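Local coordinates for protein Alpha/beta hydrolase (Enterobacter asburiae, PDB 6KMO) that probably hydrolyses carboxylic esters, as an esterase or lipase of the alpha/beta hydrolase fold, at residues A[68-73]-A[125-130]; A[86-91]-A[113-118]; A[300-305]-A[325-330]. The protein carries 2 engineered substitutions. All coordinates share one frame; numbering follows the deposited sequence.

Contact 1: A[68-73]-A[125-130]; sequences LPPAQV and LVRASG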
loop_
_atom_site.group_PDB
_atom_site.type_symbol
_atom_site.label_atom_id
_atom_site.label_comp_id
_atom_site.label_asym_id
_atom_site.label_seq_id
_atom_site.Cartn_x
_atom_site.Cartn_y
_atom_site.Cartn_z
ATOM N N LEU A 68 3.150 -21.911 10.189
ATOM C CA LEU A 68 3.976 -20.761 10.536
ATOM C C LEU A 68 5.195 -20.718 9.639
ATOM O O LEU A 68 5.868 -21.748 9.461
ATOM C CB LEU A 68 4.423 -20.858 11.983
ATOM C CG LEU A 68 3.305 -20.819 13.027
ATOM C CD1 LEU A 68 3.867 -20.854 14.414
ATOM C CD2 LEU A 68 2.429 -19.574 12.842
ATOM N N PRO A 69 5.521 -19.568 9.058
ATOM C CA PRO A 69 6.749 -19.481 8.274
ATOM C C PRO A 69 7.956 -19.516 9.182
ATOM O O PRO A 69 7.879 -19.140 10.366
ATOM C CB PRO A 69 6.613 -18.121 7.563
ATOM C CG PRO A 69 5.826 -17.309 8.521
ATOM C CD PRO A 69 4.839 -18.264 9.173
ATOM N N PRO A 70 9.106 -19.968 8.684
ATOM C CA PRO A 70 10.273 -20.128 9.555
ATOM C C PRO A 70 10.709 -18.828 10.225
ATOM O O PRO A 70 10.806 -17.777 9.587
ATOM C CB PRO A 70 11.351 -20.650 8.596
ATOM C CG PRO A 70 10.578 -21.330 7.516
ATOM C CD PRO A 70 9.336 -20.518 7.339
ATOM N N ALA A 71 11.013 -18.933 11.517
ATOM C CA ALA A 71 11.519 -17.837 12.332
ATOM C C ALA A 71 12.023 -18.431 13.638
ATOM O O ALA A 71 11.703 -19.575 13.977
ATOM C CB ALA A 71 10.423 -16.806 12.626
ATOM N N GLN A 72 12.797 -17.642 14.370
ATOM C CA GLN A 72 13.279 -18.011 15.694
ATOM C C GLN A 72 12.462 -17.278 16.752
ATOM O O GLN A 72 12.271 -16.059 16.652
ATOM C CB GLN A 72 14.726 -17.559 15.879
ATOM C CG GLN A 72 15.753 -18.088 14.923
ATOM C CD GLN A 72 17.104 -17.420 15.140
ATOM O OE1 GLN A 72 17.330 -16.758 16.156
ATOM N NE2 GLN A 72 18.007 -17.594 14.186
ATOM N N VAL A 73 12.012 -17.993 17.775
ATOM C CA VAL A 73 11.228 -17.409 18.858
ATOM C C VAL A 73 11.911 -17.686 20.192
ATOM O O VAL A 73 12.326 -18.828 20.462
ATOM C CB VAL A 73 9.781 -17.928 18.867
ATOM C CG1 VAL A 73 9.013 -17.293 20.007
ATOM C CG2 VAL A 73 9.109 -17.655 17.530
ATOM N N LEU A 125 5.952 -10.246 9.528
ATOM C CA LEU A 125 6.548 -8.914 9.570
ATOM C C LEU A 125 8.048 -8.977 9.835
ATOM O O LEU A 125 8.814 -8.183 9.284
ATOM C CB LEU A 125 5.852 -8.076 10.646
ATOM C CG LEU A 125 4.392 -7.675 10.355
ATOM C CD1 LEU A 125 3.717 -7.237 11.643
ATOM C CD2 LEU A 125 4.315 -6.600 9.281
ATOM N N VAL A 126 8.473 -9.901 10.693
ATOM C CA VAL A 126 9.896 -10.118 10.938
ATOM C C VAL A 126 10.593 -10.545 9.657
ATOM O O VAL A 126 11.647 -10.016 9.299
ATOM C CB VAL A 126 10.054 -11.159 12.057
ATOM C CG1 VAL A 126 11.503 -11.674 12.118
ATOM C CG2 VAL A 126 9.632 -10.563 13.384
ATOM N N ARG A 127 10.009 -11.497 8.936
ATOM C CA ARG A 127 10.647 -11.982 7.712
ATOM C C ARG A 127 10.725 -10.892 6.652
ATOM O O ARG A 127 11.745 -10.760 5.964
ATOM C CB ARG A 127 9.871 -13.195 7.213
ATOM C CG ARG A 127 10.081 -14.424 8.083
ATOM C CD ARG A 127 9.025 -15.488 7.834
ATOM N NE ARG A 127 9.022 -15.872 6.434
ATOM C CZ ARG A 127 9.866 -16.749 5.906
ATOM N NH1 ARG A 127 10.756 -17.367 6.669
ATOM N NH2 ARG A 127 9.804 -17.011 4.610
ATOM N N ALA A 128 9.665 -10.096 6.511
ATOM C CA ALA A 128 9.637 -9.072 5.481
ATOM C C ALA A 128 10.512 -7.874 5.824
ATOM O O ALA A 128 10.963 -7.169 4.919
ATOM C CB ALA A 128 8.201 -8.632 5.227
ATOM N N SER A 129 10.745 -7.607 7.105
ATOM C CA SER A 129 11.531 -6.452 7.512
ATOM C C SER A 129 12.985 -6.779 7.828
ATOM O O SER A 129 13.825 -5.865 7.797
ATOM C CB SER A 129 10.918 -5.800 8.759
ATOM O OG SER A 129 11.055 -6.653 9.892
ATOM N N GLY A 130 13.295 -8.031 8.142
ATOM C CA GLY A 130 14.611 -8.398 8.639
ATOM C C GLY A 130 14.900 -7.993 10.061
ATOM O O GLY A 130 16.038 -8.181 10.525
#
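The side chain of R127 reaches across to the P69-P70 pair and crosses both prolines at a slant, with its guanidinium group laid against their rings. One face of that flat group receives both prolines. CB of P69 lies 3.5 Å from NE of R127, and CD of P70 is 3.5 Å from NH1 of R127, so the rings meet neighbouring parts of the same surface. P69 also reaches back along the arm, its CB 3.6 Å from CD of R127. A single polar bond fixes the far end: NH1 of R127 donates to O of P70 over 2.9 Å, with an N-H...O angle of 151°. The donor lies in the carbonyl plane and uses a lone pair of the oxygen, whereas that oxygen sits somewhat out of the guanidinium plane. The bend at chi3 (57°) turns the guanidinium group back over the prolines instead of letting the arm run straight on.

In the alpha/beta hydrolase fold this joins the lead-in to the outermost strand, 71-80, with the last turn of helix 115-129, which lies on one side of the central sheet. R123, one turn earlier on the helix, donates to O of P69, which gives two consecutive proline carbonyls an arginine each.

The helix end that carries R127 is itself well tied. O of L125 accepts from S129 N at 3.0 Å and from S129 OG at 2.8 Å, the two donors arriving from opposite faces of the carbonyl plane. OG of S129 is also hydrogen-bonded to N of A131, just beyond the helix. G130 leaves the helix with a phi of 74°, while its N still bonds to O of V126 at 2.8 Å.

Contact 2: A[86-91]-A[113-118]; sequences KLKIVK and GDFPTH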
loop_
_atom_site.group_PDB
_atom_site.type_symbol
_atom_site.label_atom_id
_atom_site.label_comp_id
_atom_site.label_asym_id
_atom_site.label_seq_id
_atom_site.Cartn_x
_atom_site.Cartn_y
_atom_site.Cartn_z
ATOM N N LYS A 86 6.350 -9.947 30.544
ATOM C CA LYS A 86 6.800 -11.008 29.653
ATOM C C LYS A 86 6.908 -10.513 28.215
ATOM O O LYS A 86 5.975 -9.892 27.689
ATOM C CB LYS A 86 5.855 -12.195 29.694
ATOM C CG LYS A 86 6.451 -13.440 29.066
ATOM C CD LYS A 86 5.419 -14.546 28.845
ATOM C CE LYS A 86 4.746 -14.988 30.148
ATOM N NZ LYS A 86 4.592 -16.476 30.277
ATOM N N LEU A 87 8.037 -10.814 27.574
ATOM C CA LEU A 87 8.298 -10.495 26.180
ATOM C C LEU A 87 8.461 -11.780 25.385
ATOM O O LEU A 87 8.997 -12.779 25.879
ATOM C CB LEU A 87 9.586 -9.698 26.030
ATOM C CG LEU A 87 9.729 -8.495 26.943
ATOM C CD1 LEU A 87 11.081 -7.818 26.766
ATOM C CD2 LEU A 87 8.599 -7.485 26.701
ATOM N N LYS A 88 8.021 -11.758 24.133
ATOM C CA LYS A 88 8.350 -12.797 23.170
ATOM C C LYS A 88 9.131 -12.131 22.055
ATOM O O LYS A 88 8.694 -11.104 21.527
ATOM C CB LYS A 88 7.103 -13.484 22.611
ATOM C CG LYS A 88 6.294 -14.251 23.659
ATOM C CD LYS A 88 7.030 -15.494 24.136
ATOM C CE LYS A 88 6.655 -16.688 23.309
ATOM N NZ LYS A 88 7.089 -17.968 23.946
ATOM N N ILE A 89 10.285 -12.688 21.702
ATOM C CA ILE A 89 11.203 -12.088 20.745
ATOM C C ILE A 89 11.246 -12.981 19.517
ATOM O O ILE A 89 11.487 -14.188 19.626
ATOM C CB ILE A 89 12.601 -11.892 21.353
ATOM C CG1 ILE A 89 12.512 -11.011 22.603
ATOM C CG2 ILE A 89 13.546 -11.242 20.363
ATOM C CD1 ILE A 89 12.767 -11.718 23.875
ATOM N N VAL A 90 10.979 -12.410 18.353
ATOM C CA VAL A 90 10.912 -13.162 17.104
ATOM C C VAL A 90 11.952 -12.591 16.156
ATOM O O VAL A 90 12.016 -11.372 15.955
ATOM C CB VAL A 90 9.503 -13.112 16.488
ATOM C CG1 VAL A 90 9.426 -13.984 15.249
ATOM C CG2 VAL A 90 8.446 -13.536 17.508
ATOM N N LYS A 91 12.789 -13.457 15.595
ATOM C CA LYS A 91 13.859 -13.055 14.697
ATOM C C LYS A 91 13.828 -13.894 13.433
ATOM O O LYS A 91 13.262 -14.992 13.418
ATOM C CB LYS A 91 15.221 -13.232 15.387
ATOM C CG LYS A 91 15.401 -12.383 16.610
ATOM C CD LYS A 91 16.780 -12.593 17.223
ATOM C CE LYS A 91 16.886 -11.841 18.536
ATOM N NZ LYS A 91 18.249 -11.976 19.146
ATOM N N GLY A 113 -6.738 -11.727 22.375
ATOM C CA GLY A 113 -5.414 -11.715 21.805
ATOM C C GLY A 113 -4.325 -12.064 22.799
ATOM O O GLY A 113 -4.502 -12.030 24.014
ATOM N N ASP A 114 -3.165 -12.394 22.235
ATOM C CA ASP A 114 -2.001 -12.926 22.932
ATOM C C ASP A 114 -0.937 -13.188 21.870
ATOM O O ASP A 114 -1.105 -12.820 20.699
ATOM C CB ASP A 114 -2.356 -14.182 23.725
ATOM C CG ASP A 114 -2.869 -15.308 22.871
ATOM O OD1 ASP A 114 -2.710 -15.270 21.637
ATOM O OD2 ASP A 114 -3.405 -16.297 23.447
ATOM N N PHE A 115 0.170 -13.799 22.268
ATOM C CA PHE A 115 1.211 -14.105 21.293
ATOM C C PHE A 115 0.793 -15.201 20.318
ATOM O O PHE A 115 0.899 -14.984 19.098
ATOM C CB PHE A 115 2.559 -14.383 21.967
ATOM C CG PHE A 115 3.628 -14.798 20.981
ATOM C CD1 PHE A 115 4.273 -13.859 20.185
ATOM C CD2 PHE A 115 3.956 -16.137 20.816
ATOM C CE1 PHE A 115 5.224 -14.240 19.263
ATOM C CE2 PHE A 115 4.912 -16.523 19.885
ATOM C CZ PHE A 115 5.556 -15.578 19.126
ATOM N N PRO A 116 0.332 -16.386 20.750
ATOM C CA PRO A 116 0.026 -17.428 19.750
ATOM C C PRO A 116 -0.961 -16.974 18.686
ATOM O O PRO A 116 -0.769 -17.286 17.505
ATOM C CB PRO A 116 -0.492 -18.604 20.603
ATOM C CG PRO A 116 0.151 -18.394 21.923
ATOM C CD PRO A 116 0.210 -16.889 22.127
ATOM N N THR A 117 -2.011 -16.241 19.063
ATOM C CA THR A 117 -2.954 -15.779 18.057
ATOM C C THR A 117 -2.289 -14.875 17.019
ATOM O O THR A 117 -2.717 -14.846 15.852
ATOM C CB THR A 117 -4.139 -15.009 18.666
ATOM O OG1 THR A 117 -3.683 -13.923 19.475
ATOM C CG2 THR A 117 -5.075 -15.915 19.460
ATOM N N HIS A 118 -1.279 -14.114 17.414
ATOM C CA HIS A 118 -0.625 -13.154 16.531
ATOM C C HIS A 118 0.685 -13.653 15.945
ATOM O O HIS A 118 1.323 -12.923 15.172
ATOM C CB HIS A 118 -0.376 -11.840 17.286
ATOM C CG HIS A 118 -1.623 -11.022 17.455
ATOM N ND1 HIS A 118 -2.708 -11.462 18.182
ATOM C CD2 HIS A 118 -1.969 -9.811 16.960
ATOM C CE1 HIS A 118 -3.666 -10.554 18.126
ATOM N NE2 HIS A 118 -3.239 -9.542 17.390
#
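OD1 of D114 takes the backbone N-H of T117 at 2.8 Å, an almost straight bond (165°) running nearly along the carboxylate C-O axis, and this N-cap sets up the first turn from which F115 reaches strand 83-92. The helix it starts, 115-129, is the connection of the beta-alpha-beta crossover between the parallel strands 99-105 and 132-136 of the alpha/beta hydrolase sheet.

F115 is the one residue of 113-118 that touches 86-91. Its CG stands anti to the backbone N (chi1 176°), which extends the ring from the helix start toward the sheet. K88 lies across one face at about a right angle to the phenylalanine side chain. The CH-pi geometry is clear: CB of K88 is 4.0 Å from the centroid of the F115 ring and 20° off its normal, displaced toward the rim. Two bends, at chi2 and chi3, fold the lysine chain over the same ring and bring CE of K88 to 3.7 Å from CD2 of F115. The aliphatic part of the lysine thus does the packing, while its NZ is turned to other partners, among them E75 on strand 71-80 in a long, weak ion pair.

V90 comes in at the ring edge, its CG2 3.7 Å from CE1 of F115. Y135 of strand 132-136 adds an edge-to-face ring contact, and I122 from the next turns of the helix joins the same apolar cluster.

On the far side of the turn, H118 faces the probable active site: its NE2 bonds to ND2 of N179, in the likely nucleophile elbow, and its ring meets that of H106. The imidazole is also held from within the turn, for ND1 of H118 donates over 2.9 Å to OG1 of T117, which lies close to the imidazole plane.

Contact 3: A[300-305]-A[325-330]; sequences TRYNGM and LEQAGA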
loop_
_atom_site.group_PDB
_atom_site.type_symbol
_atom_site.label_atom_id
_atom_site.label_comp_id
_atom_site.label_asym_id
_atom_site.label_seq_id
_atom_site.Cartn_x
_atom_site.Cartn_y
_atom_site.Cartn_z
ATOM N N THR A 300 -2.204 3.983 3.509
ATOM C CA THR A 300 -2.540 3.065 2.429
ATOM C C THR A 300 -3.813 2.319 2.791
ATOM O O THR A 300 -3.853 1.605 3.803
ATOM C CB THR A 300 -1.440 2.027 2.199
ATOM O OG1 THR A 300 -0.155 2.649 2.141
ATOM C CG2 THR A 300 -1.673 1.252 0.906
ATOM N N ARG A 301 -4.836 2.461 1.960
ATOM C CA ARG A 301 -6.061 1.683 2.080
ATOM C C ARG A 301 -5.966 0.467 1.166
ATOM O O ARG A 301 -5.703 0.607 -0.030
ATOM C CB ARG A 301 -7.267 2.529 1.668
ATOM C CG ARG A 301 -8.598 1.795 1.722
ATOM C CD ARG A 301 -9.707 2.558 1.032
ATOM N NE ARG A 301 -10.131 3.705 1.813
ATOM C CZ ARG A 301 -11.275 4.351 1.649
ATOM N NH1 ARG A 301 -12.101 3.981 0.688
ATOM N NH2 ARG A 301 -11.583 5.365 2.439
ATOM N N TYR A 302 -6.181 -0.718 1.724
ATOM C CA TYR A 302 -6.185 -1.966 0.967
ATOM C C TYR A 302 -7.632 -2.324 0.644
ATOM O O TYR A 302 -8.444 -2.566 1.548
ATOM C CB TYR A 302 -5.443 -3.083 1.717
ATOM C CG TYR A 302 -3.937 -2.856 1.694
ATOM C CD1 TYR A 302 -3.344 -1.978 2.580
ATOM C CD2 TYR A 302 -3.134 -3.471 0.753
ATOM C CE1 TYR A 302 -1.982 -1.729 2.542
ATOM C CE2 TYR A 302 -1.759 -3.234 0.714
ATOM C CZ TYR A 302 -1.201 -2.361 1.618
ATOM O OH TYR A 302 0.156 -2.082 1.613
ATOM N N ASN A 303 -7.964 -2.315 -0.643
ATOM C CA ASN A 303 -9.349 -2.542 -1.025
ATOM C C ASN A 303 -9.760 -4.010 -0.895
ATOM O O ASN A 303 -8.950 -4.935 -0.967
ATOM C CB ASN A 303 -9.609 -2.036 -2.442
ATOM C CG ASN A 303 -10.011 -0.590 -2.490
ATOM O OD1 ASN A 303 -9.998 0.128 -1.484
ATOM N ND2 ASN A 303 -10.401 -0.139 -3.673
ATOM N N GLY A 304 -11.054 -4.208 -0.645
ATOM C CA GLY A 304 -11.625 -5.524 -0.577
ATOM C C GLY A 304 -11.399 -6.232 0.736
ATOM O O GLY A 304 -11.829 -7.385 0.880
ATOM N N MET A 305 -10.735 -5.586 1.689
ATOM C CA MET A 305 -10.323 -6.221 2.932
ATOM C C MET A 305 -11.262 -5.857 4.077
ATOM O O MET A 305 -11.843 -4.767 4.126
ATOM C CB MET A 305 -8.895 -5.796 3.325
ATOM C CG MET A 305 -7.782 -6.286 2.421
ATOM S SD MET A 305 -7.662 -8.146 2.261
ATOM C CE MET A 305 -8.502 -8.379 0.623
ATOM N N LEU A 325 1.554 -7.254 3.897
ATOM C CA LEU A 325 2.513 -7.483 4.971
ATOM C C LEU A 325 3.942 -7.373 4.459
ATOM O O LEU A 325 4.814 -6.843 5.156
ATOM C CB LEU A 325 2.238 -8.819 5.656
ATOM C CG LEU A 325 0.869 -8.864 6.349
ATOM C CD1 LEU A 325 0.638 -10.243 6.971
ATOM C CD2 LEU A 325 0.713 -7.779 7.413
ATOM N N GLU A 326 4.202 -7.843 3.237
ATOM C CA GLU A 326 5.506 -7.599 2.617
ATOM C C GLU A 326 5.794 -6.103 2.531
ATOM O O GLU A 326 6.910 -5.659 2.811
ATOM C CB GLU A 326 5.582 -8.241 1.223
ATOM C CG GLU A 326 6.939 -8.089 0.548
ATOM C CD GLU A 326 8.034 -8.900 1.224
ATOM O OE1 GLU A 326 7.724 -9.921 1.870
ATOM O OE2 GLU A 326 9.220 -8.531 1.084
ATOM N N GLN A 327 4.785 -5.316 2.159
ATOM C CA GLN A 327 4.954 -3.879 1.977
ATOM C C GLN A 327 5.145 -3.159 3.304
ATOM O O GLN A 327 5.924 -2.193 3.385
ATOM C CB GLN A 327 3.748 -3.340 1.200
ATOM C CG GLN A 327 3.711 -3.802 -0.250
ATOM C CD GLN A 327 2.567 -3.225 -1.041
ATOM O OE1 GLN A 327 1.480 -2.991 -0.518
ATOM N NE2 GLN A 327 2.796 -3.010 -2.330
ATOM N N ALA A 328 4.444 -3.592 4.352
ATOM C CA ALA A 328 4.711 -3.041 5.677
ATOM C C ALA A 328 6.137 -3.345 6.105
ATOM O O ALA A 328 6.835 -2.471 6.637
ATOM C CB ALA A 328 3.714 -3.597 6.693
ATOM N N GLY A 329 6.585 -4.580 5.882
ATOM C CA GLY A 329 7.943 -4.952 6.260
ATOM C C GLY A 329 8.997 -4.180 5.491
ATOM O O GLY A 329 10.019 -3.786 6.059
ATOM N N ALA A 330 8.758 -3.929 4.203
ATOM C CA ALA A 330 9.725 -3.183 3.404
ATOM C C ALA A 330 9.851 -1.751 3.906
ATOM O O ALA A 330 10.958 -1.201 3.966
ATOM C CB ALA A 330 9.316 -3.211 1.929
#
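Y302 and Q327 carry this contact by themselves, through one hydrogen bond. OH of Y302 donates to OE1 of Q327 over 2.7 Å, and the C=O...O angle at the amide is 148°. The phenolic oxygen stands tilted by 20° from the amide carbonyl plane, whereas OE1 lies close to the plane of the tyrosine ring, at its edge. Ring and amide planes are 59° apart, so the two flat groups do not stack.

Van der Waals contact is slight and follows from the bond. OE1 of Q327 is also 3.5 Å from CE2 of Y302, and CB of Q327 comes to 3.8 Å of OH of Y302. Q327 is extended beyond CG, which carries its amide away from the helix to the phenol.

The chain turns a corner just after Y302: residues Y302 to M305 form a type II beta turn with G304 at positive phi.

Both residues are buried, partly by the second subunit. T300 to Y302 pair in an antiparallel ladder with a strand of that subunit, which continues the sheet across the interface, and O of Q327 bonds to NE2 of Q327 of the second subunit. Within the chain, Y302 packs on T320 and A324 of helix 319-335 and on Q272 of strand 269-274, so the bond ties the last strand of the sheet to the C-terminal helix lying against it.

Overall arrangement
Contacts 1 and 2 use opposite ends of helix 115-129 against the lead-in to edge strand 71-80 and against its neighbour 83-92, with centres 12 Å apart. They meet directly, Q72 N lying 2.9 Å from K91 O in a probable strand-to-strand hydrogen bond, and V126 CG1 packing 3.5 Å from K91 C. Contact 3 lies at the other edge of the sheet as counted within one chain; its centre is about 17 Å from that of contact 1, yet helices 115-129 and 319-335 touch, with S129 CB 3.5 Å from G329 O. Contacts 2 and 3 stay about 9 Å apart at their nearest atoms. H118 of contact 2 hydrogen-bonds N179, next to S180 in the probable nucleophile elbow, whereas contact 3 is part of the subunit interface.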